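Side-chain contacts in response regulator aspartate phosphatase I (Bacillus subtilis subsp. subtilis, PDB 4I1A), which dephosphorylates the sporulation phosphotransferase Spo0F, and activates excision and transfer of the mobile element ICEBs1 by promoting inactivation of its repressor ImmR: residues V181-V184 against R185-I189; K209-E212 against I213-S217; I219-L222 against I223-H227; L249-E252 against I253-S257. All blocks are in the same frame, centred on the assembly; numbering follows the deposited sequence.

Interaction 1: residues V181-V184 against R185-I189; sequences VQTV and RCQFI
Val181 and Arg185 lie alongside each other one helical turn apart, and the methyl CG1 of Val181 sits over the centre of one face of the guanidinium, 3.5 Å from Arg185 CZ. The extended arginine chain carries the flat group back along the helix to this methyl. A second pair repeats the theme with an aromatic ring. Val184 places CG1 opposite its own backbone nitrogen (chi1 169°), which directs the methyl to the face of the Phe188 ring; it makes a CH-pi contact 3.9 Å from the ring centroid, displaced toward the rim. Thr183 and Gln187 also run side by side, more loosely, with Thr183 CG2 4.1 Å from Gln187 CD. The glutamine reaches onward to the next helix, where its OE1 is hydrogen-bonded to Ser210 OG. A leucine in place of Gln187 lacks the amide oxygen and would probably leave that hydroxyl to its partner within its own helix. Beneath the side chains, i to i+4 backbone bonds such as Phe188 N to Val184 O (2.9 Å) fix the spacing. Phe188 packs against helices 200-215 and 220-236, as in tetratricopeptide arrays, and two predicted repeats meet on helix 180-196, between Thr183 and Val184.

Interaction 2: residues K209-E212 against I213-S217; sequences KSLE and ISKES
Ser214 holds the carbonyl of Ser210 twice, through its backbone N and through its hydroxyl, each 2.8 Å from Ser210 O. The two donors approach differently: the N-H is tilted only 18° from the carbonyl plane, whereas OG stands well above that plane. The hydroxyl gets there because chi1 of -60° sets OG beside the backbone nitrogen of its own residue, folding it back toward the preceding turn. On another side of the helix, Lys215 stretches its methylene chain along the Leu211 carbonyl and brings CE to 3.8 Å from Leu211 CG, so that the aliphatic part of the lysine, and not its ammonium group, packs against the leucine. Ile213 lays its CG1 3.7 Å from Lys209 O, one turn back.

Behind this first shell stand the neighbouring helices of the predicted tetratricopeptide repeat array. The hydroxyl of Ser210, tied to Gln187 of helix 180-196, is also hydrogen-bonded to Gln206 O in its own helix, while Ser214 OG makes a further weak bond to Leu222 O on helix 220-236. An alanine at Ser214 would probably cost Ser210 O its second donor from this residue and undo the weak link to Leu222. Toward the end of the helix, Glu212 O accepts a bond from Glu216 N (3.0 Å) and a weak one from Lys215 N. The chemistry thus divides: the hydroxyls of the two buried serines turn to oxygen acceptors, each probably sharing one proton between two of them, whereas the charged groups of Glu212, Lys215 and Glu216 belong to exposed residues.

Interaction 3: residues I219-L222 against I223-H227; sequences IEHL and IAMSH
Met225 folds back over the ring of His221 in the opening turns of helix 220-236, which leads into a predicted tetratricopeptide repeat. Its CB starts 3.4 Å from His221 O, and CG remains beside the same carbonyl while also reaching over one face of the imidazole, 4.1 Å from the ring centroid in a CH-pi contact offset toward the rim. SD then comes to 3.4 Å from His221 CE1. Seen from the centroid, the sulfur lies 48° off the ring normal, an oblique sulfur-aromatic approach. A bend at chi3 (70°) turns the terminal CE away to pack against Phe188 of helix 180-196. The histidine meets the thioether because its CG lies anti to the backbone nitrogen (chi1 -167°), swinging the ring along the helix surface; the ring also meets that of His259. More weakly, SD touches Leu222 CD2 at 4.2 Å. Before the helix, Ile219 occupies the N-cap position and its carbonyl accepts from Ile223 N. One turn later Leu222 O takes two hydrogen bonds from a single residue, Ser226 N at 3.0 Å and Ser226 OG at 2.9 Å, arriving from opposite faces of the carbonyl plane.

Interaction 4: residues L249-E252 against I253-S257; sequences LALE and IFEKS
Ala250 and Phe254 form the close-fitting side of this helical segment. The carbonyl of Ala250 receives Phe254 N at 3.0 Å in a nearly straight bond (170°), and the same oxygen lies 3.5 Å from ring atom CD2, approaching the aromatic group obliquely. Farther along the ring, CE2 comes to 4.2 Å from Ala250 CB. Ile253 N adds a weak bond to this oxygen. The alanine and phenylalanine look toward helix 220-236, where Ala224 touches the ring; the small side chain of Ala250 is consistent with a close approach of the two helices. This is the pairing expected of the antiparallel helices of a tetratricopeptide repeat, predicted to span both segments. Leu251, also buried, has its CG anti to the backbone nitrogen (chi1 -166°) and turns to Leu262, Leu266 and Leu269 of the following helix. Its neighbour across the turn, Glu255, lies alongside, pointing the same way, with OE2 3.7 Å from Leu251 CG and its side chain also touching Lys288. The exposed side is looser. There Lys256 CG rests 3.3 Å from Glu252 O, but the chain runs on extended, and in this crystal the opposite charges at Glu252 OE2 and Lys256 NZ remain 6.3 Å apart.

How the interactions relate
Followed from the N terminus, the four contacts come in series along successive helices; each pairs residues about one helical turn apart, and none closes a long loop, nests in another or crosses it. Interaction 1, on helix 180-196, meets both interaction 2 on helix 200-215 and interaction 3 on helix 220-236, so three consecutive helices converge there. Interactions 2 and 3 flank the short connection between their helices, which Ser214 O and Ile219 N probably bridge with a hydrogen bond. Interaction 3 passes the packing on to interaction 4 through His227 and Leu249. Interactions 1 and 4 do not touch, their nearest atoms being about 9 Å apart, consistent with the stepwise stacking of a repeat array.

Interaction 1: residues V181-V184 against R185-I189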
loop_
_atom_site.group_PDB
_atom_site.type_symbol
_atom_site.label_atom_id
_atom_site.label_comp_id
_atom_site.label_asym_id
_atom_site.label_seq_id
_atom_site.Cartn_x
_atom_site.Cartn_y
_atom_site.Cartn_z
ATOM N N VAL A 181 16.097 1.058 10.565
ATOM C CA VAL A 181 15.207 0.172 9.821
ATOM C C VAL A 181 13.880 -0.069 10.541
ATOM O O VAL A 181 12.804 0.053 9.941
ATOM C CB VAL A 181 15.884 -1.187 9.527
ATOM C CG1 VAL A 181 14.892 -2.163 8.905
ATOM C CG2 VAL A 181 17.087 -0.992 8.616
ATOM N N GLN A 182 13.954 -0.413 11.824
ATOM C CA GLN A 182 12.746 -0.670 12.606
ATOM C C GLN A 182 11.912 0.599 12.742
ATOM O O GLN A 182 10.678 0.559 12.691
ATOM C CB GLN A 182 13.088 -1.242 13.987
ATOM C CG GLN A 182 13.635 -2.662 13.964
ATOM C CD GLN A 182 15.112 -2.713 13.613
ATOM O OE1 GLN A 182 15.800 -1.688 13.604
ATOM N NE2 GLN A 182 15.607 -3.910 13.324
ATOM N N THR A 183 12.601 1.724 12.903
ATOM C CA THR A 183 11.953 3.028 13.000
ATOM C C THR A 183 11.168 3.359 11.739
ATOM O O THR A 183 9.985 3.705 11.811
ATOM C CB THR A 183 12.977 4.139 13.280
ATOM O OG1 THR A 183 13.435 4.018 14.629
ATOM C CG2 THR A 183 12.351 5.509 13.091
ATOM N N VAL A 184 11.826 3.233 10.588
ATOM C CA VAL A 184 11.178 3.471 9.301
ATOM C C VAL A 184 9.956 2.577 9.109
ATOM O O VAL A 184 8.890 3.048 8.704
ATOM C CB VAL A 184 12.150 3.245 8.130
ATOM C CG1 VAL A 184 11.391 3.243 6.805
ATOM C CG2 VAL A 184 13.232 4.304 8.127
ATOM N N ARG A 185 10.109 1.292 9.414
ATOM C CA ARG A 185 9.015 0.339 9.253
ATOM C C ARG A 185 7.816 0.669 10.142
ATOM O O ARG A 185 6.668 0.589 9.683
ATOM C CB ARG A 185 9.496 -1.091 9.496
ATOM C CG ARG A 185 10.475 -1.593 8.445
ATOM C CD ARG A 185 10.904 -3.020 8.741
ATOM N NE ARG A 185 11.859 -3.518 7.757
ATOM C CZ ARG A 185 12.600 -4.610 7.918
ATOM N NH1 ARG A 185 12.501 -5.318 9.034
ATOM N NH2 ARG A 185 13.443 -4.988 6.964
ATOM N N CYS A 186 8.085 1.050 11.397
ATOM C CA CYS A 186 7.027 1.490 12.319
ATOM C C CYS A 186 6.259 2.661 11.734
ATOM O O CYS A 186 5.024 2.666 11.726
ATOM C CB CYS A 186 7.604 1.894 13.678
ATOM S SG CYS A 186 8.065 0.505 14.715
ATOM N N GLN A 187 7.005 3.641 11.227
ATOM C CA GLN A 187 6.416 4.776 10.526
ATOM C C GLN A 187 5.586 4.363 9.298
ATOM O O GLN A 187 4.563 4.981 9.021
ATOM C CB GLN A 187 7.500 5.782 10.122
ATOM C CG GLN A 187 8.238 6.421 11.286
ATOM C CD GLN A 187 9.405 7.288 10.823
ATOM O OE1 GLN A 187 10.009 7.028 9.780
ATOM N NE2 GLN A 187 9.714 8.327 11.589
ATOM N N PHE A 188 6.013 3.329 8.570
ATOM C CA PHE A 188 5.219 2.839 7.436
ATOM C C PHE A 188 3.881 2.328 7.928
ATOM O O PHE A 188 2.861 2.539 7.283
ATOM C CB PHE A 188 5.925 1.714 6.644
ATOM C CG PHE A 188 7.009 2.191 5.702
ATOM C CD1 PHE A 188 7.429 3.515 5.695
ATOM C CD2 PHE A 188 7.622 1.303 4.830
ATOM C CE1 PHE A 188 8.448 3.954 4.833
ATOM C CE2 PHE A 188 8.642 1.728 3.962
ATOM C CZ PHE A 188 9.056 3.059 3.962
ATOM N N ILE A 189 3.884 1.629 9.059
ATOM C CA ILE A 189 2.635 1.105 9.610
ATOM C C ILE A 189 1.710 2.266 9.979
ATOM O O ILE A 189 0.525 2.255 9.636
ATOM C CB ILE A 189 2.869 0.210 10.849
ATOM C CG1 ILE A 189 3.854 -0.913 10.527
ATOM C CG2 ILE A 189 1.555 -0.382 11.344
ATOM C CD1 ILE A 189 3.315 -1.921 9.552
#

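Interaction 2: residues K209-E212 against I213-S217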
loop_
_atom_site.group_PDB
_atom_site.type_symbol
_atom_site.label_atom_id
_atom_site.label_comp_id
_atom_site.label_asym_id
_atom_site.label_seq_id
_atom_site.Cartn_x
_atom_site.Cartn_y
_atom_site.Cartn_z
ATOM N N LYS A 209 9.234 11.825 6.893
ATOM C CA LYS A 209 10.188 11.543 7.954
ATOM C C LYS A 209 10.964 10.288 7.598
ATOM O O LYS A 209 12.172 10.221 7.784
ATOM C CB LYS A 209 9.493 11.385 9.311
ATOM C CG LYS A 209 9.016 12.700 9.912
ATOM C CD LYS A 209 8.768 12.577 11.418
ATOM C CE LYS A 209 7.604 11.647 11.732
ATOM N NZ LYS A 209 7.583 11.230 13.168
ATOM N N SER A 210 10.264 9.297 7.066
ATOM C CA SER A 210 10.899 8.042 6.691
ATOM C C SER A 210 12.014 8.255 5.675
ATOM O O SER A 210 13.084 7.658 5.788
ATOM C CB SER A 210 9.848 7.070 6.155
ATOM O OG SER A 210 8.864 6.824 7.147
ATOM N N LEU A 211 11.759 9.125 4.701
ATOM C CA LEU A 211 12.730 9.457 3.662
ATOM C C LEU A 211 13.993 10.070 4.248
ATOM O O LEU A 211 15.099 9.751 3.819
ATOM C CB LEU A 211 12.120 10.421 2.639
ATOM C CG LEU A 211 13.047 10.828 1.488
ATOM C CD1 LEU A 211 13.535 9.591 0.746
ATOM C CD2 LEU A 211 12.363 11.795 0.526
ATOM N N GLU A 212 13.823 10.953 5.227
ATOM C CA GLU A 212 14.958 11.604 5.858
ATOM C C GLU A 212 15.842 10.565 6.545
ATOM O O GLU A 212 17.054 10.551 6.351
ATOM C CB GLU A 212 14.494 12.665 6.858
ATOM C CG GLU A 212 13.732 13.840 6.244
ATOM C CD GLU A 212 13.242 14.842 7.292
ATOM O OE1 GLU A 212 14.068 15.316 8.111
ATOM O OE2 GLU A 212 12.027 15.151 7.300
ATOM N N ILE A 213 15.225 9.683 7.326
ATOM C CA ILE A 213 15.958 8.655 8.064
ATOM C C ILE A 213 16.599 7.647 7.115
ATOM O O ILE A 213 17.732 7.217 7.324
ATOM C CB ILE A 213 15.046 7.926 9.077
ATOM C CG1 ILE A 213 14.664 8.869 10.225
ATOM C CG2 ILE A 213 15.727 6.676 9.627
ATOM C CD1 ILE A 213 13.576 8.317 11.138
ATOM N N SER A 214 15.880 7.288 6.057
ATOM C CA SER A 214 16.414 6.359 5.066
ATOM C C SER A 214 17.625 6.954 4.360
ATOM O O SER A 214 18.502 6.227 3.889
ATOM C CB SER A 214 15.340 5.995 4.041
ATOM O OG SER A 214 14.230 5.381 4.672
ATOM N N LYS A 215 17.659 8.282 4.291
ATOM C CA LYS A 215 18.739 8.998 3.625
ATOM C C LYS A 215 19.977 9.068 4.501
ATOM O O LYS A 215 21.068 8.698 4.065
ATOM C CB LYS A 215 18.304 10.418 3.251
ATOM C CG LYS A 215 17.535 10.524 1.951
ATOM C CD LYS A 215 17.252 11.974 1.613
ATOM C CE LYS A 215 16.445 12.093 0.333
ATOM N NZ LYS A 215 16.200 13.516 -0.041
ATOM N N GLU A 216 19.801 9.535 5.736
ATOM C CA GLU A 216 20.918 9.743 6.651
ATOM C C GLU A 216 21.500 8.430 7.168
ATOM O O GLU A 216 22.432 8.431 7.974
ATOM C CB GLU A 216 20.510 10.645 7.827
ATOM C CG GLU A 216 21.489 11.803 8.074
ATOM C CD GLU A 216 21.969 11.896 9.521
ATOM O OE1 GLU A 216 21.340 11.275 10.409
ATOM O OE2 GLU A 216 22.979 12.592 9.765
ATOM N N SER A 217 20.949 7.315 6.699
ATOM C CA SER A 217 21.416 5.997 7.110
ATOM C C SER A 217 21.726 5.138 5.887
ATOM O O SER A 217 22.074 3.963 6.008
ATOM C CB SER A 217 20.376 5.313 7.997
ATOM O OG SER A 217 20.877 4.099 8.526
#

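Interaction 3: residues I219-L222 against I223-H227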
loop_
_atom_site.group_PDB
_atom_site.type_symbol
_atom_site.label_atom_id
_atom_site.label_comp_id
_atom_site.label_asym_id
_atom_site.label_seq_id
_atom_site.Cartn_x
_atom_site.Cartn_y
_atom_site.Cartn_z
ATOM N N ILE A 219 20.044 3.506 3.674
ATOM C CA ILE A 219 19.313 2.296 3.323
ATOM C C ILE A 219 18.602 2.512 1.988
ATOM O O ILE A 219 17.565 3.174 1.924
ATOM C CB ILE A 219 18.303 1.884 4.402
ATOM C CG1 ILE A 219 18.943 1.978 5.788
ATOM C CG2 ILE A 219 17.812 0.464 4.135
ATOM C CD1 ILE A 219 20.123 1.055 5.965
ATOM N N GLU A 220 19.175 1.944 0.931
ATOM C CA GLU A 220 18.752 2.219 -0.437
ATOM C C GLU A 220 17.299 1.829 -0.716
ATOM O O GLU A 220 16.540 2.600 -1.317
ATOM C CB GLU A 220 19.681 1.507 -1.420
ATOM C CG GLU A 220 19.481 1.907 -2.877
ATOM C CD GLU A 220 20.291 3.135 -3.276
ATOM O OE1 GLU A 220 20.414 4.068 -2.452
ATOM O OE2 GLU A 220 20.808 3.165 -4.415
ATOM N N HIS A 221 16.912 0.637 -0.281
ATOM C CA HIS A 221 15.563 0.158 -0.541
ATOM C C HIS A 221 14.507 0.954 0.225
ATOM O O HIS A 221 13.401 1.178 -0.279
ATOM C CB HIS A 221 15.430 -1.333 -0.232
ATOM C CG HIS A 221 14.178 -1.934 -0.777
ATOM N ND1 HIS A 221 13.184 -2.459 0.028
ATOM C CD2 HIS A 221 13.733 -2.070 -2.049
ATOM C CE1 HIS A 221 12.199 -2.901 -0.725
ATOM N NE2 HIS A 221 12.504 -2.678 -1.992
ATOM N N LEU A 222 14.848 1.376 1.441
ATOM C CA LEU A 222 13.948 2.201 2.236
ATOM C C LEU A 222 13.799 3.603 1.648
ATOM O O LEU A 222 12.762 4.246 1.821
ATOM C CB LEU A 222 14.421 2.263 3.681
ATOM C CG LEU A 222 14.221 0.948 4.431
ATOM C CD1 LEU A 222 14.510 1.113 5.910
ATOM C CD2 LEU A 222 12.811 0.426 4.205
ATOM N N ILE A 223 14.830 4.070 0.947
ATOM C CA ILE A 223 14.769 5.357 0.262
ATOM C C ILE A 223 13.761 5.284 -0.883
ATOM O O ILE A 223 12.903 6.162 -1.041
ATOM C CB ILE A 223 16.156 5.773 -0.282
ATOM C CG1 ILE A 223 17.053 6.254 0.858
ATOM C CG2 ILE A 223 16.028 6.862 -1.343
ATOM C CD1 ILE A 223 18.505 6.594 0.428
ATOM N N ALA A 224 13.851 4.221 -1.673
ATOM C CA ALA A 224 12.905 4.018 -2.768
ATOM C C ALA A 224 11.500 3.763 -2.247
ATOM O O ALA A 224 10.520 4.208 -2.840
ATOM C CB ALA A 224 13.349 2.876 -3.653
ATOM N N MET A 225 11.396 3.038 -1.140
ATOM C CA MET A 225 10.080 2.760 -0.578
ATOM C C MET A 225 9.407 4.038 -0.086
ATOM O O MET A 225 8.219 4.243 -0.317
ATOM C CB MET A 225 10.157 1.696 0.516
ATOM C CG MET A 225 10.314 0.288 -0.029
ATOM S SD MET A 225 10.142 -0.978 1.243
ATOM C CE MET A 225 8.393 -0.862 1.615
ATOM N N SER A 226 10.180 4.912 0.550
ATOM C CA SER A 226 9.662 6.208 0.971
ATOM C C SER A 226 9.239 7.053 -0.229
ATOM O O SER A 226 8.134 7.590 -0.255
ATOM C CB SER A 226 10.698 6.968 1.793
ATOM O OG SER A 226 11.054 6.248 2.951
ATOM N N HIS A 227 10.123 7.180 -1.213
ATOM C CA HIS A 227 9.791 7.912 -2.438
ATOM C C HIS A 227 8.484 7.425 -3.053
ATOM O O HIS A 227 7.602 8.220 -3.370
ATOM C CB HIS A 227 10.914 7.790 -3.468
ATOM C CG HIS A 227 12.071 8.709 -3.221
ATOM N ND1 HIS A 227 11.906 10.033 -2.870
ATOM C CD2 HIS A 227 13.403 8.500 -3.281
ATOM C CE1 HIS A 227 13.087 10.595 -2.719
ATOM N NE2 HIS A 227 14.020 9.685 -2.964
#

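Interaction 4: residues L249-E252 against I253-S257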
loop_
_atom_site.group_PDB
_atom_site.type_symbol
_atom_site.label_atom_id
_atom_site.label_comp_id
_atom_site.label_asym_id
_atom_site.label_seq_id
_atom_site.Cartn_x
_atom_site.Cartn_y
_atom_site.Cartn_z
ATOM N N LEU A 249 12.264 8.890 -8.822
ATOM C CA LEU A 249 13.392 8.675 -7.927
ATOM C C LEU A 249 13.321 7.253 -7.390
ATOM O O LEU A 249 14.339 6.565 -7.281
ATOM C CB LEU A 249 13.387 9.686 -6.778
ATOM C CG LEU A 249 13.797 11.118 -7.135
ATOM C CD1 LEU A 249 13.841 12.030 -5.900
ATOM C CD2 LEU A 249 15.141 11.135 -7.859
ATOM N N ALA A 250 12.105 6.814 -7.080
ATOM C CA ALA A 250 11.874 5.442 -6.652
ATOM C C ALA A 250 12.201 4.492 -7.790
ATOM O O ALA A 250 12.848 3.463 -7.599
ATOM C CB ALA A 250 10.433 5.261 -6.215
ATOM N N LEU A 251 11.750 4.864 -8.980
ATOM C CA LEU A 251 11.938 4.079 -10.188
ATOM C C LEU A 251 13.410 3.818 -10.492
ATOM O O LEU A 251 13.767 2.711 -10.883
ATOM C CB LEU A 251 11.284 4.803 -11.367
ATOM C CG LEU A 251 11.070 4.015 -12.658
ATOM C CD1 LEU A 251 10.183 2.822 -12.365
ATOM C CD2 LEU A 251 10.462 4.906 -13.752
ATOM N N GLU A 252 14.253 4.839 -10.313
ATOM C CA GLU A 252 15.686 4.733 -10.591
ATOM C C GLU A 252 16.315 3.611 -9.786
ATOM O O GLU A 252 17.159 2.866 -10.286
ATOM C CB GLU A 252 16.418 6.031 -10.230
ATOM C CG GLU A 252 16.062 7.256 -11.056
ATOM C CD GLU A 252 16.718 8.523 -10.513
ATOM O OE1 GLU A 252 16.186 9.626 -10.767
ATOM O OE2 GLU A 252 17.763 8.410 -9.830
ATOM N N ILE A 253 15.907 3.518 -8.526
ATOM C CA ILE A 253 16.460 2.539 -7.596
ATOM C C ILE A 253 15.897 1.142 -7.858
ATOM O O ILE A 253 16.644 0.166 -7.933
ATOM C CB ILE A 253 16.193 2.968 -6.134
ATOM C CG1 ILE A 253 17.034 4.201 -5.791
ATOM C CG2 ILE A 253 16.484 1.830 -5.160
ATOM C CD1 ILE A 253 16.505 4.997 -4.609
ATOM N N PHE A 254 14.582 1.062 -8.017
ATOM C CA PHE A 254 13.897 -0.210 -8.236
ATOM C C PHE A 254 14.302 -0.885 -9.546
ATOM O O PHE A 254 14.370 -2.116 -9.615
ATOM C CB PHE A 254 12.372 -0.020 -8.216
ATOM C CG PHE A 254 11.796 0.203 -6.843
ATOM C CD1 PHE A 254 12.423 -0.313 -5.707
ATOM C CD2 PHE A 254 10.623 0.925 -6.688
ATOM C CE1 PHE A 254 11.881 -0.114 -4.441
ATOM C CE2 PHE A 254 10.076 1.129 -5.429
ATOM C CZ PHE A 254 10.700 0.612 -4.303
ATOM N N GLU A 255 14.551 -0.082 -10.581
ATOM C CA GLU A 255 14.917 -0.616 -11.895
ATOM C C GLU A 255 16.268 -1.323 -11.821
ATOM O O GLU A 255 16.468 -2.368 -12.444
ATOM C CB GLU A 255 14.913 0.485 -12.970
ATOM C CG GLU A 255 14.488 -0.002 -14.372
ATOM C CD GLU A 255 13.420 0.883 -15.030
ATOM O OE1 GLU A 255 12.550 0.344 -15.754
ATOM O OE2 GLU A 255 13.456 2.116 -14.835
ATOM N N LYS A 256 17.183 -0.765 -11.035
ATOM C CA LYS A 256 18.478 -1.388 -10.806
ATOM C C LYS A 256 18.315 -2.690 -10.027
ATOM O O LYS A 256 18.814 -3.735 -10.435
ATOM C CB LYS A 256 19.394 -0.444 -10.027
ATOM C CG LYS A 256 19.773 0.838 -10.756
ATOM C CD LYS A 256 20.636 1.723 -9.853
ATOM C CE LYS A 256 21.213 2.919 -10.604
ATOM N NZ LYS A 256 22.080 3.758 -9.723
ATOM N N SER A 257 17.607 -2.615 -8.906
ATOM C CA SER A 257 17.464 -3.751 -7.996
ATOM C C SER A 257 16.513 -4.837 -8.502
ATOM O O SER A 257 16.534 -5.961 -8.001
ATOM C CB SER A 257 16.997 -3.262 -6.623
ATOM O OG SER A 257 16.739 -4.350 -5.753
#